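Local coordinates for protein cytochrome cL (Hyphomicrobium denitrificans, PDB 2D0W) that carries electrons through a covalently bound heme in the periplasm, probably accepting them from methanol dehydrogenase during methanol oxidation, at residues 80-83 against 84-87; 112-115 against 116-119; 134-138 against 139-143; 146-149 against 150-153. All blocks are in the same frame, centred on the assembly; numbering follows the deposited sequence.

Overall arrangement
Following the chain from its N terminus, the four contacts come one after another, none nesting within or crossing another, and each is a local turn or cap. Contact 1 closes the turn that holds the heme propionates and leads into helix 88-97. Contact 2 is a turn of helix 112-124, which packs on helices 28-36, 48-58 and 88-97 near the centre of the chain. Contact 3 starts helix 138-143, and contact 4, shortly after it in sequence, starts helix 149-161 at the surface. Although remote in sequence, contacts 1 and 3 touch: Thr86 OG1 lies 2.8 Å from Asp134 OD2, a probable hydrogen bond joining the heme turn to the later segment.

Contact 1. Residues 80-83 against 84-87; sequences WTYP and KNTT. With HEM (protoporphyrin IX containing Fe), chain H.
Asn85 and Tyr82 both grip one heme propionate oxygen, O1A: Asn85 ND2 donates to it at 2.7 Å and the backbone N of Tyr82 at 3.1 Å. Thr81 N takes the other oxygen of that carboxylate, O2A, so three N-H groups hold the propionate. Tyr82 suits its place because its hydroxyl extends to the second propionate, where OH donates to O1D at a very short 2.5 Å. With CG of Asn85 beside its own backbone N (chi1 -74°), the amide runs alongside Tyr82, its plane 72° from that of the ring. Asn85 CB meanwhile lies over one face of the Trp80 indole, 3.5 Å from CE3, and the methyl CG2 of Thr86 meets CD1 of the same ring. The buried Trp80 NE1 finds no polar partner in the model. Behind these side chains is a 3-10 turn, with Asn85 N bonded to Tyr82 O at 3.0 Å and Thr86 N to Pro83 O; the proline suits a first position, having no N-H to offer. This heme-binding turn runs into helix 88-97, which Thr87 OG1 caps through Gly90 N, while Asn85 OD1 reaches Thr94 on that helix and Asn85 O reaches Arg123 of helix 112-124.

Contact 2. Residues 112-115 against 116-119; sequences LDNM and LKLI
The carboxylate of Asp113 is approached from above its plane, 51° out of it, by the ammonium group of Lys117, and the amide of Asn114 meets the same lysine through OD1, which touches CD. The first is a salt bridge one helical turn long, with Lys117 NZ 2.8 Å from Asp113 OD2. A bend at the last torsion of an otherwise extended lysine (chi4 60°) turns NZ back to the acid. Asp113 OD1 is held by Tyr41 OH and Thr27 OG1, so both oxygens have partners. Were the lysine replaced by an alanine, Asp113 OD2 would probably lose its positive mate and the Asn114 amide its methylene neighbour. Beneath these side chains run the i to i+4 hydrogen bonds of the helix: Leu118 N reaches Asn114 O at 2.9 Å, nearly along the C=O axis, and Ile119 N reaches Met115 O at 3.1 Å. Among the apolar side chains, Met115 has CG opposite its backbone N (chi1 169°), which sets CG 4.0 Å from Ile119 CD1, an unbranched side chain fitting beside a branched one. Neighbours enclose the helix on several sides: Met115 and Ile119 pack on Phe92 and Ile95 of helix 88-97, Leu112 and Leu116 on Val30 of helix 28-36, and Leu118 touches both the heme and Tyr55 of helix 48-58.

Contact 3. Residues 134-138 against 139-143; sequences DWLSD and EQKKN
Ser137 and Gln140 form a capping box at the start of helix 138-143, each side chain bonding to the backbone N of the other. Among the hydrogen bonds, Ser137 N gives a short, fairly straight one to Gln140 OE1 (2.8 Å, 164°). In return Ser137 OG accepts from Gln140 N at 3.3 Å and more weakly from Glu139 N, because the serine torsion places OG between its own N and carbonyl carbon (chi1 75°). A short hydroxyl suits an N-cap, and an extended glutamine reaches back one turn. A leucine in place of Gln140 would probably leave Ser137 N without its acceptor and the cap held from one side alone. The first full helical bond follows, Lys141 N to Ser137 O at 3.1 Å. Of the charges, Asp138 and Glu139 stand at the N-terminal end, where negative side chains probably suit the helix dipole. Lys142 NZ bridges Glu139 OE2 at 2.8 Å, meeting it on the syn side but 34° out of the carboxylate plane. Apolar contact comes from buried Leu136, whose CD2 lies 3.8 Å from Gln140 CB. Its carbonyl is met by the extended Lys141, which sends NZ on to Ala133 O and Ala131 O and sets CE 3.2 Å from Leu136 O.

Contact 4. Residues 146-149 against 150-153; sequences PFDI and KAWE. With ZN (zinc ion), chain F.
Phe147 and Trp152 both carry CG opposite their backbone N (chi1 179° in each), and these torsions bring the end of the phenyl ring, CE2 and CZ, against the tryptophan stem. Phe147 CZ lies 3.6 Å from Trp152 CB, and the two ring planes meet obliquely, at 54°. Flat, bulky residues suit this place because Trp121 meets both rings and His124 meets Phe147, making an aromatic cluster that fastens the first turn of helix 149-161 to the body of the protein. Trp152 also has a polar end: its NE1 is hydrogen-bonded to Glu52 OE2 on helix 48-58.

Asp148 is the N-cap. Its OD1 accepts from Lys150 N at 3.1 Å, with the donor well above the carboxylate plane, and its carbonyl O takes Trp152 N at the same distance, in the carbonyl plane. A short acidic side chain does this well, since it can satisfy an N-H that has no earlier carbonyl to bond.

In the next helical bond, Glu153 N meets Ile149 O at 2.8 Å, and the two side chains lie side by side, pointing the same way, with Ile149 CD1 3.4 Å from Glu153 OE1. That oxygen binds a zinc ion at 2.2 Å, and a water also binds the zinc ion, at 2.5 Å, whereas Glu153 OE2 stays 3.0 Å from the metal. The carboxylate therefore holds zinc chiefly through one oxygen, against which the isoleucine methyl packs. The metal's charge would be expected to keep Glu153 ionised.

Contact 1. Residues 80-83 against 84-87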
loop_
_atom_site.group_PDB
_atom_site.type_symbol
_atom_site.label_atom_id
_atom_site.label_comp_id
_atom_site.label_asym_id
_atom_site.label_seq_id
_atom_site.Cartn_x
_atom_site.Cartn_y
_atom_site.Cartn_z
ATOM N N TRP A 80 4.216 10.346 -9.470
ATOM C CA TRP A 80 4.232 8.907 -9.800
ATOM C C TRP A 80 4.633 8.662 -11.243
ATOM O O TRP A 80 4.070 9.262 -12.170
ATOM C CB TRP A 80 2.866 8.259 -9.537
ATOM C CG TRP A 80 2.454 8.366 -8.128
ATOM C CD1 TRP A 80 1.743 9.383 -7.554
ATOM C CD2 TRP A 80 2.754 7.453 -7.081
ATOM N NE1 TRP A 80 1.566 9.146 -6.212
ATOM C CE2 TRP A 80 2.178 7.967 -5.898
ATOM C CE3 TRP A 80 3.466 6.253 -7.018
ATOM C CZ2 TRP A 80 2.293 7.314 -4.666
ATOM C CZ3 TRP A 80 3.577 5.609 -5.808
ATOM C CH2 TRP A 80 2.984 6.136 -4.645
ATOM N N THR A 81 5.597 7.769 -11.434
ATOM C CA THR A 81 5.943 7.296 -12.776
ATOM C C THR A 81 4.745 6.745 -13.509
ATOM O O THR A 81 4.585 6.991 -14.706
ATOM C CB THR A 81 7.042 6.183 -12.719
ATOM O OG1 THR A 81 8.205 6.741 -12.134
ATOM C CG2 THR A 81 7.426 5.674 -14.124
ATOM N N TYR A 82 3.936 5.944 -12.810
ATOM C CA TYR A 82 2.726 5.346 -13.351
ATOM C C TYR A 82 1.604 5.988 -12.539
ATOM O O TYR A 82 1.415 5.659 -11.355
ATOM C CB TYR A 82 2.782 3.828 -13.127
ATOM C CG TYR A 82 3.991 3.219 -13.769
ATOM C CD1 TYR A 82 4.009 2.939 -15.157
ATOM C CD2 TYR A 82 5.134 2.940 -13.009
ATOM C CE1 TYR A 82 5.132 2.391 -15.755
ATOM C CE2 TYR A 82 6.271 2.413 -13.607
ATOM C CZ TYR A 82 6.271 2.148 -14.974
ATOM O OH TYR A 82 7.432 1.639 -15.535
ATOM N N PRO A 83 0.899 6.950 -13.130
ATOM C CA PRO A 83 -0.077 7.711 -12.308
ATOM C C PRO A 83 -1.324 6.966 -11.751
ATOM O O PRO A 83 -1.912 7.448 -10.801
ATOM C CB PRO A 83 -0.431 8.943 -13.191
ATOM C CG PRO A 83 -0.068 8.532 -14.626
ATOM C CD PRO A 83 1.001 7.439 -14.529
ATOM N N LYS A 84 -1.709 5.824 -12.308
ATOM C CA LYS A 84 -2.729 4.974 -11.669
ATOM C C LYS A 84 -2.294 4.447 -10.280
ATOM O O LYS A 84 -3.078 3.799 -9.581
ATOM C CB LYS A 84 -3.109 3.788 -12.564
ATOM C CG LYS A 84 -4.088 4.149 -13.695
ATOM C CD LYS A 84 -4.651 2.903 -14.421
ATOM C CE LYS A 84 -5.079 3.256 -15.856
ATOM N NZ LYS A 84 -5.142 2.071 -16.804
ATOM N N ASN A 85 -1.059 4.732 -9.893
ATOM C CA ASN A 85 -0.580 4.415 -8.541
ATOM C C ASN A 85 -1.135 5.374 -7.459
ATOM O O ASN A 85 -0.926 5.160 -6.287
ATOM C CB ASN A 85 0.953 4.292 -8.497
ATOM C CG ASN A 85 1.474 2.987 -9.150
ATOM O OD1 ASN A 85 0.769 1.951 -9.201
ATOM N ND2 ASN A 85 2.736 3.023 -9.619
ATOM N N THR A 86 -1.832 6.435 -7.885
ATOM C CA THR A 86 -2.631 7.284 -6.989
ATOM C C THR A 86 -3.961 6.603 -6.573
ATOM O O THR A 86 -4.702 7.117 -5.726
ATOM C CB THR A 86 -2.927 8.698 -7.624
ATOM O OG1 THR A 86 -3.766 8.575 -8.788
ATOM C CG2 THR A 86 -1.654 9.446 -7.986
ATOM N N THR A 87 -4.295 5.478 -7.199
ATOM C CA THR A 87 -5.421 4.638 -6.769
ATOM C C THR A 87 -4.853 3.397 -6.091
ATOM O O THR A 87 -3.747 2.921 -6.464
ATOM C CB THR A 87 -6.335 4.249 -7.976
ATOM O OG1 THR A 87 -5.675 3.290 -8.805
ATOM C CG2 THR A 87 -6.625 5.465 -8.855
HETATM C CHA HEM H . 8.963 1.059 -8.921
HETATM C CHB HEM H . 6.778 -0.388 -4.809
HETATM C CHC HEM H . 10.330 -3.578 -3.823
HETATM C CHD HEM H . 12.950 -1.249 -7.182
HETATM C C1A HEM H . 7.983 0.913 -7.938
HETATM C C2A HEM H . 6.643 1.487 -7.899
HETATM C C3A HEM H . 6.072 1.104 -6.757
HETATM C C4A HEM H . 6.989 0.245 -6.019
HETATM C CMA HEM H . 4.649 1.483 -6.233
HETATM C CAA HEM H . 6.041 2.435 -8.960
HETATM C CBA HEM H . 6.480 3.855 -8.561
HETATM C CGA HEM H . 5.823 4.932 -9.416
HETATM O O1A HEM H . 4.817 4.645 -10.107
HETATM O O2A HEM H . 6.329 6.079 -9.398
HETATM C C1B HEM H . 7.516 -1.414 -4.206
HETATM C C2B HEM H . 7.230 -2.200 -3.000
HETATM C C3B HEM H . 8.107 -3.062 -2.811
HETATM C C4B HEM H . 9.143 -2.921 -3.786
HETATM C CMB HEM H . 6.016 -1.876 -2.131
HETATM C CAB HEM H . 7.987 -4.280 -1.881
HETATM C CBB HEM H . 6.964 -5.075 -1.946
HETATM C C1C HEM H . 11.379 -3.211 -4.638
HETATM C C2C HEM H . 12.671 -3.911 -4.792
HETATM C C3C HEM H . 13.393 -3.234 -5.665
HETATM C C4C HEM H . 12.563 -2.151 -6.218
HETATM C CMC HEM H . 13.178 -4.839 -3.700
HETATM C CAC HEM H . 14.925 -3.291 -5.971
HETATM C CBC HEM H . 15.447 -4.478 -6.117
HETATM C C1D HEM H . 12.158 -0.497 -8.027
HETATM C C2D HEM H . 12.577 0.137 -9.262
HETATM C C3D HEM H . 11.342 0.844 -9.810
HETATM C C4D HEM H . 10.284 0.603 -8.848
HETATM C CMD HEM H . 14.002 0.086 -9.895
HETATM C CAD HEM H . 11.181 1.674 -11.135
HETATM C CBD HEM H . 10.458 0.687 -12.056
HETATM C CGD HEM H . 9.829 1.332 -13.266
HETATM O O1D HEM H . 9.143 0.644 -14.044
HETATM O O2D HEM H . 9.999 2.549 -13.427
HETATM N NA HEM H . 8.142 0.189 -6.771
HETATM N NB HEM H . 8.757 -1.883 -4.581
HETATM N NC HEM H . 11.330 -2.176 -5.561
HETATM N ND HEM H . 10.820 -0.173 -7.821
HETATM FE FE HEM H . 9.711 -1.086 -6.217
#

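Contact 2. Residues 112-115 against 116-119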
loop_
_atom_site.group_PDB
_atom_site.type_symbol
_atom_site.label_atom_id
_atom_site.label_comp_id
_atom_site.label_asym_id
_atom_site.label_seq_id
_atom_site.Cartn_x
_atom_site.Cartn_y
_atom_site.Cartn_z
ATOM N N LEU A 112 -2.725 -11.686 0.546
ATOM C CA LEU A 112 -3.540 -10.581 0.085
ATOM C C LEU A 112 -3.848 -9.588 1.198
ATOM O O LEU A 112 -3.830 -8.375 0.955
ATOM C CB LEU A 112 -4.820 -11.093 -0.574
ATOM C CG LEU A 112 -4.607 -11.725 -1.965
ATOM C CD1 LEU A 112 -3.939 -10.772 -2.953
ATOM C CD2 LEU A 112 -3.752 -12.911 -1.805
ATOM N N ASP A 113 -4.103 -10.107 2.408
ATOM C CA ASP A 113 -4.461 -9.248 3.556
ATOM C C ASP A 113 -3.247 -8.404 3.952
ATOM O O ASP A 113 -3.392 -7.226 4.279
ATOM C CB ASP A 113 -4.959 -10.093 4.740
ATOM C CG ASP A 113 -5.623 -9.240 5.840
ATOM O OD1 ASP A 113 -6.570 -8.472 5.553
ATOM O OD2 ASP A 113 -5.158 -9.324 6.998
ATOM N N ASN A 114 -2.067 -9.016 3.870
ATOM C CA ASN A 114 -0.822 -8.316 4.156
ATOM C C ASN A 114 -0.487 -7.307 3.086
ATOM O O ASN A 114 -0.001 -6.232 3.391
ATOM C CB ASN A 114 0.341 -9.284 4.398
ATOM C CG ASN A 114 0.243 -9.974 5.791
ATOM O OD1 ASN A 114 -0.285 -9.429 6.718
ATOM N ND2 ASN A 114 0.733 -11.180 5.891
ATOM N N MET A 115 -0.752 -7.651 1.833
ATOM C CA MET A 115 -0.587 -6.689 0.738
ATOM C C MET A 115 -1.349 -5.427 1.044
ATOM O O MET A 115 -0.909 -4.305 0.731
ATOM C CB MET A 115 -1.120 -7.291 -0.568
ATOM C CG MET A 115 -1.227 -6.264 -1.679
ATOM S SD MET A 115 0.396 -5.889 -2.360
ATOM C CE MET A 115 0.511 -7.232 -3.536
ATOM N N LEU A 116 -2.538 -5.585 1.620
ATOM C CA LEU A 116 -3.390 -4.406 1.870
ATOM C C LEU A 116 -2.880 -3.515 2.988
ATOM O O LEU A 116 -3.176 -2.318 3.031
ATOM C CB LEU A 116 -4.840 -4.849 2.107
ATOM C CG LEU A 116 -5.533 -5.429 0.901
ATOM C CD1 LEU A 116 -6.927 -5.825 1.305
ATOM C CD2 LEU A 116 -5.543 -4.426 -0.285
ATOM N N LYS A 117 -2.176 -4.115 3.944
ATOM C CA LYS A 117 -1.575 -3.389 5.060
ATOM C C LYS A 117 -0.300 -2.694 4.590
ATOM O O LYS A 117 0.065 -1.604 4.998
ATOM C CB LYS A 117 -1.227 -4.361 6.193
ATOM C CG LYS A 117 -2.434 -4.958 6.944
ATOM C CD LYS A 117 -1.913 -6.026 7.933
ATOM C CE LYS A 117 -2.955 -6.493 8.894
ATOM N NZ LYS A 117 -4.047 -7.061 8.111
ATOM N N LEU A 118 0.410 -3.373 3.722
ATOM C CA LEU A 118 1.573 -2.744 3.063
ATOM C C LEU A 118 1.147 -1.457 2.348
ATOM O O LEU A 118 1.806 -0.422 2.453
ATOM C CB LEU A 118 2.171 -3.714 2.042
ATOM C CG LEU A 118 3.260 -3.168 1.106
ATOM C CD1 LEU A 118 4.399 -2.493 1.878
ATOM C CD2 LEU A 118 3.749 -4.320 0.166
ATOM N N ILE A 119 0.071 -1.535 1.584
ATOM C CA ILE A 119 -0.402 -0.355 0.811
ATOM C C ILE A 119 -0.820 0.771 1.820
ATOM O O ILE A 119 -0.507 1.942 1.628
ATOM C CB ILE A 119 -1.536 -0.780 -0.110
ATOM C CG1 ILE A 119 -0.990 -1.583 -1.296
ATOM C CG2 ILE A 119 -2.387 0.433 -0.613
ATOM C CD1 ILE A 119 -2.066 -2.337 -2.162
#

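Contact 3. Residues 134-138 against 139-143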
loop_
_atom_site.group_PDB
_atom_site.type_symbol
_atom_site.label_atom_id
_atom_site.label_comp_id
_atom_site.label_asym_id
_atom_site.label_seq_id
_atom_site.Cartn_x
_atom_site.Cartn_y
_atom_site.Cartn_z
ATOM N N ASP A 134 -5.965 10.805 -4.990
ATOM C CA ASP A 134 -7.004 9.864 -5.463
ATOM C C ASP A 134 -7.306 8.710 -4.487
ATOM O O ASP A 134 -8.339 8.040 -4.632
ATOM C CB ASP A 134 -6.645 9.278 -6.848
ATOM C CG ASP A 134 -6.529 10.336 -7.917
ATOM O OD1 ASP A 134 -6.724 11.544 -7.630
ATOM O OD2 ASP A 134 -6.235 9.971 -9.065
ATOM N N TRP A 135 -6.430 8.482 -3.494
ATOM C CA TRP A 135 -6.548 7.330 -2.563
ATOM C C TRP A 135 -7.137 7.647 -1.196
ATOM O O TRP A 135 -7.251 6.743 -0.328
ATOM C CB TRP A 135 -5.169 6.678 -2.316
ATOM C CG TRP A 135 -4.220 7.563 -1.503
ATOM C CD1 TRP A 135 -4.111 7.624 -0.136
ATOM C CD2 TRP A 135 -3.258 8.465 -2.016
ATOM N NE1 TRP A 135 -3.171 8.543 0.233
ATOM C CE2 TRP A 135 -2.610 9.061 -0.905
ATOM C CE3 TRP A 135 -2.882 8.844 -3.300
ATOM C CZ2 TRP A 135 -1.607 10.020 -1.052
ATOM C CZ3 TRP A 135 -1.888 9.798 -3.449
ATOM C CH2 TRP A 135 -1.270 10.386 -2.328
ATOM N N LEU A 136 -7.434 8.926 -0.956
ATOM C CA LEU A 136 -8.107 9.331 0.298
ATOM C C LEU A 136 -9.502 9.833 0.026
ATOM O O LEU A 136 -9.717 10.541 -0.935
ATOM C CB LEU A 136 -7.309 10.429 1.035
ATOM C CG LEU A 136 -5.883 10.126 1.509
ATOM C CD1 LEU A 136 -5.211 11.394 1.976
ATOM C CD2 LEU A 136 -5.993 9.158 2.635
ATOM N N SER A 137 -10.443 9.492 0.895
ATOM C CA SER A 137 -11.769 10.102 0.867
ATOM C C SER A 137 -11.744 11.545 1.295
ATOM O O SER A 137 -10.741 12.061 1.812
ATOM C CB SER A 137 -12.720 9.361 1.810
ATOM O OG SER A 137 -12.437 9.679 3.178
ATOM N N ASP A 138 -12.885 12.193 1.118
ATOM C CA ASP A 138 -13.119 13.539 1.640
ATOM C C ASP A 138 -12.749 13.715 3.123
ATOM O O ASP A 138 -12.122 14.699 3.482
ATOM C CB ASP A 138 -14.575 13.973 1.369
ATOM C CG ASP A 138 -15.592 12.920 1.775
ATOM O OD1 ASP A 138 -15.220 11.889 2.374
ATOM O OD2 ASP A 138 -16.804 13.108 1.523
ATOM N N GLU A 139 -13.081 12.766 3.985
ATOM C CA GLU A 139 -12.829 12.992 5.433
ATOM C C GLU A 139 -11.363 12.755 5.761
ATOM O O GLU A 139 -10.764 13.408 6.622
ATOM C CB GLU A 139 -13.714 12.078 6.273
ATOM C CG GLU A 139 -15.190 12.356 6.039
ATOM C CD GLU A 139 -15.614 13.660 6.684
ATOM O OE1 GLU A 139 -15.387 13.800 7.907
ATOM O OE2 GLU A 139 -16.144 14.545 5.982
ATOM N N GLN A 140 -10.771 11.829 5.018
ATOM C CA GLN A 140 -9.406 11.482 5.256
ATOM C C GLN A 140 -8.423 12.592 4.920
ATOM O O GLN A 140 -7.419 12.749 5.608
ATOM C CB GLN A 140 -9.077 10.185 4.518
ATOM C CG GLN A 140 -9.649 8.936 5.201
ATOM C CD GLN A 140 -9.614 7.737 4.270
ATOM O OE1 GLN A 140 -9.572 7.901 3.060
ATOM N NE2 GLN A 140 -9.585 6.556 4.818
ATOM N N LYS A 141 -8.711 13.310 3.834
ATOM C CA LYS A 141 -7.917 14.443 3.344
ATOM C C LYS A 141 -7.903 15.523 4.422
ATOM O O LYS A 141 -6.852 16.031 4.748
ATOM C CB LYS A 141 -8.446 14.959 1.989
ATOM C CG LYS A 141 -8.223 13.990 0.782
ATOM C CD LYS A 141 -8.556 14.615 -0.600
ATOM C CE LYS A 141 -8.851 13.536 -1.654
ATOM N NZ LYS A 141 -8.653 13.943 -3.054
ATOM N N LYS A 142 -9.065 15.785 5.026
ATOM C CA LYS A 142 -9.215 16.691 6.186
ATOM C C LYS A 142 -8.359 16.359 7.413
ATOM O O LYS A 142 -8.049 17.258 8.194
ATOM C CB LYS A 142 -10.680 16.702 6.669
ATOM C CG LYS A 142 -11.690 17.521 5.844
ATOM C CD LYS A 142 -13.123 17.231 6.385
ATOM C CE LYS A 142 -14.207 17.661 5.388
ATOM N NZ LYS A 142 -15.596 17.278 5.838
ATOM N N ASN A 143 -8.009 15.081 7.592
ATOM C CA ASN A 143 -7.279 14.597 8.780
ATOM C C ASN A 143 -5.803 14.199 8.536
ATOM O O ASN A 143 -5.024 14.037 9.475
ATOM C CB ASN A 143 -8.007 13.384 9.358
ATOM C CG ASN A 143 -9.281 13.748 10.065
ATOM O OD1 ASN A 143 -9.287 14.577 10.988
ATOM N ND2 ASN A 143 -10.373 13.120 9.658
#

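Contact 4. Residues 146-149 against 150-153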
loop_
_atom_site.group_PDB
_atom_site.type_symbol
_atom_site.label_atom_id
_atom_site.label_comp_id
_atom_site.label_asym_id
_atom_site.label_seq_id
_atom_site.Cartn_x
_atom_site.Cartn_y
_atom_site.Cartn_z
ATOM N N PRO A 146 1.355 15.228 6.944
ATOM C CA PRO A 146 2.547 14.700 6.296
ATOM C C PRO A 146 3.255 13.761 7.288
ATOM O O PRO A 146 3.276 14.070 8.483
ATOM C CB PRO A 146 3.406 15.963 6.043
ATOM C CG PRO A 146 2.825 17.035 6.967
ATOM C CD PRO A 146 1.340 16.711 6.949
ATOM N N PHE A 147 3.819 12.635 6.812
ATOM C CA PHE A 147 4.418 11.651 7.747
ATOM C C PHE A 147 5.678 12.263 8.353
ATOM O O PHE A 147 6.460 12.833 7.634
ATOM C CB PHE A 147 4.761 10.350 7.024
ATOM C CG PHE A 147 5.413 9.281 7.905
ATOM C CD1 PHE A 147 6.763 8.945 7.725
ATOM C CD2 PHE A 147 4.668 8.578 8.869
ATOM C CE1 PHE A 147 7.390 7.985 8.508
ATOM C CE2 PHE A 147 5.278 7.601 9.672
ATOM C CZ PHE A 147 6.647 7.291 9.472
ATOM N N ASP A 148 5.840 12.129 9.662
ATOM C CA ASP A 148 7.032 12.534 10.393
ATOM C C ASP A 148 7.602 11.341 11.110
ATOM O O ASP A 148 7.041 10.908 12.121
ATOM C CB ASP A 148 6.682 13.572 11.463
ATOM C CG ASP A 148 7.916 14.066 12.205
ATOM O OD1 ASP A 148 9.071 13.674 11.836
ATOM O OD2 ASP A 148 7.738 14.854 13.143
ATOM N N ILE A 149 8.709 10.808 10.601
ATOM C CA ILE A 149 9.372 9.614 11.197
ATOM C C ILE A 149 9.744 9.780 12.684
ATOM O O ILE A 149 9.710 8.811 13.449
ATOM C CB ILE A 149 10.629 9.214 10.401
ATOM C CG1 ILE A 149 11.310 7.935 10.986
ATOM C CG2 ILE A 149 11.580 10.342 10.354
ATOM C CD1 ILE A 149 10.525 6.603 10.781
ATOM N N LYS A 150 10.092 11.006 13.070
ATOM C CA LYS A 150 10.439 11.345 14.454
ATOM C C LYS A 150 9.292 11.101 15.416
ATOM O O LYS A 150 9.467 10.376 16.413
ATOM C CB LYS A 150 10.909 12.784 14.561
ATOM C CG LYS A 150 12.218 13.065 13.818
ATOM C CD LYS A 150 12.584 14.579 13.928
ATOM C CE LYS A 150 11.493 15.474 13.266
ATOM N NZ LYS A 150 11.987 16.872 13.038
ATOM N N ALA A 151 8.121 11.642 15.081
ATOM C CA ALA A 151 6.885 11.391 15.818
ATOM C C ALA A 151 6.469 9.934 15.814
ATOM O O ALA A 151 5.997 9.443 16.830
ATOM C CB ALA A 151 5.725 12.242 15.263
ATOM N N TRP A 152 6.632 9.271 14.665
ATOM C CA TRP A 152 6.345 7.860 14.503
ATOM C C TRP A 152 7.192 6.992 15.439
ATOM O O TRP A 152 6.684 6.044 16.052
ATOM C CB TRP A 152 6.617 7.423 13.053
ATOM C CG TRP A 152 6.353 5.880 12.831
ATOM C CD1 TRP A 152 7.300 4.875 12.678
ATOM C CD2 TRP A 152 5.068 5.219 12.770
ATOM N NE1 TRP A 152 6.673 3.655 12.523
ATOM C CE2 TRP A 152 5.314 3.836 12.575
ATOM C CE3 TRP A 152 3.744 5.662 12.847
ATOM C CZ2 TRP A 152 4.273 2.899 12.459
ATOM C CZ3 TRP A 152 2.706 4.730 12.736
ATOM C CH2 TRP A 152 2.981 3.358 12.539
ATOM N N GLU A 153 8.489 7.279 15.475
ATOM C CA GLU A 153 9.432 6.555 16.335
ATOM C C GLU A 153 9.230 6.859 17.825
ATOM O O GLU A 153 9.518 6.012 18.657
ATOM C CB GLU A 153 10.885 6.875 15.978
ATOM C CG GLU A 153 11.363 6.597 14.513
ATOM C CD GLU A 153 11.442 5.112 14.126
ATOM O OE1 GLU A 153 12.151 4.792 13.120
ATOM O OE2 GLU A 153 10.798 4.259 14.770
HETATM ZN ZN ZN F . 11.818 2.686 12.414
HETATM O O HOH W 1 12.501 2.588 9.984
#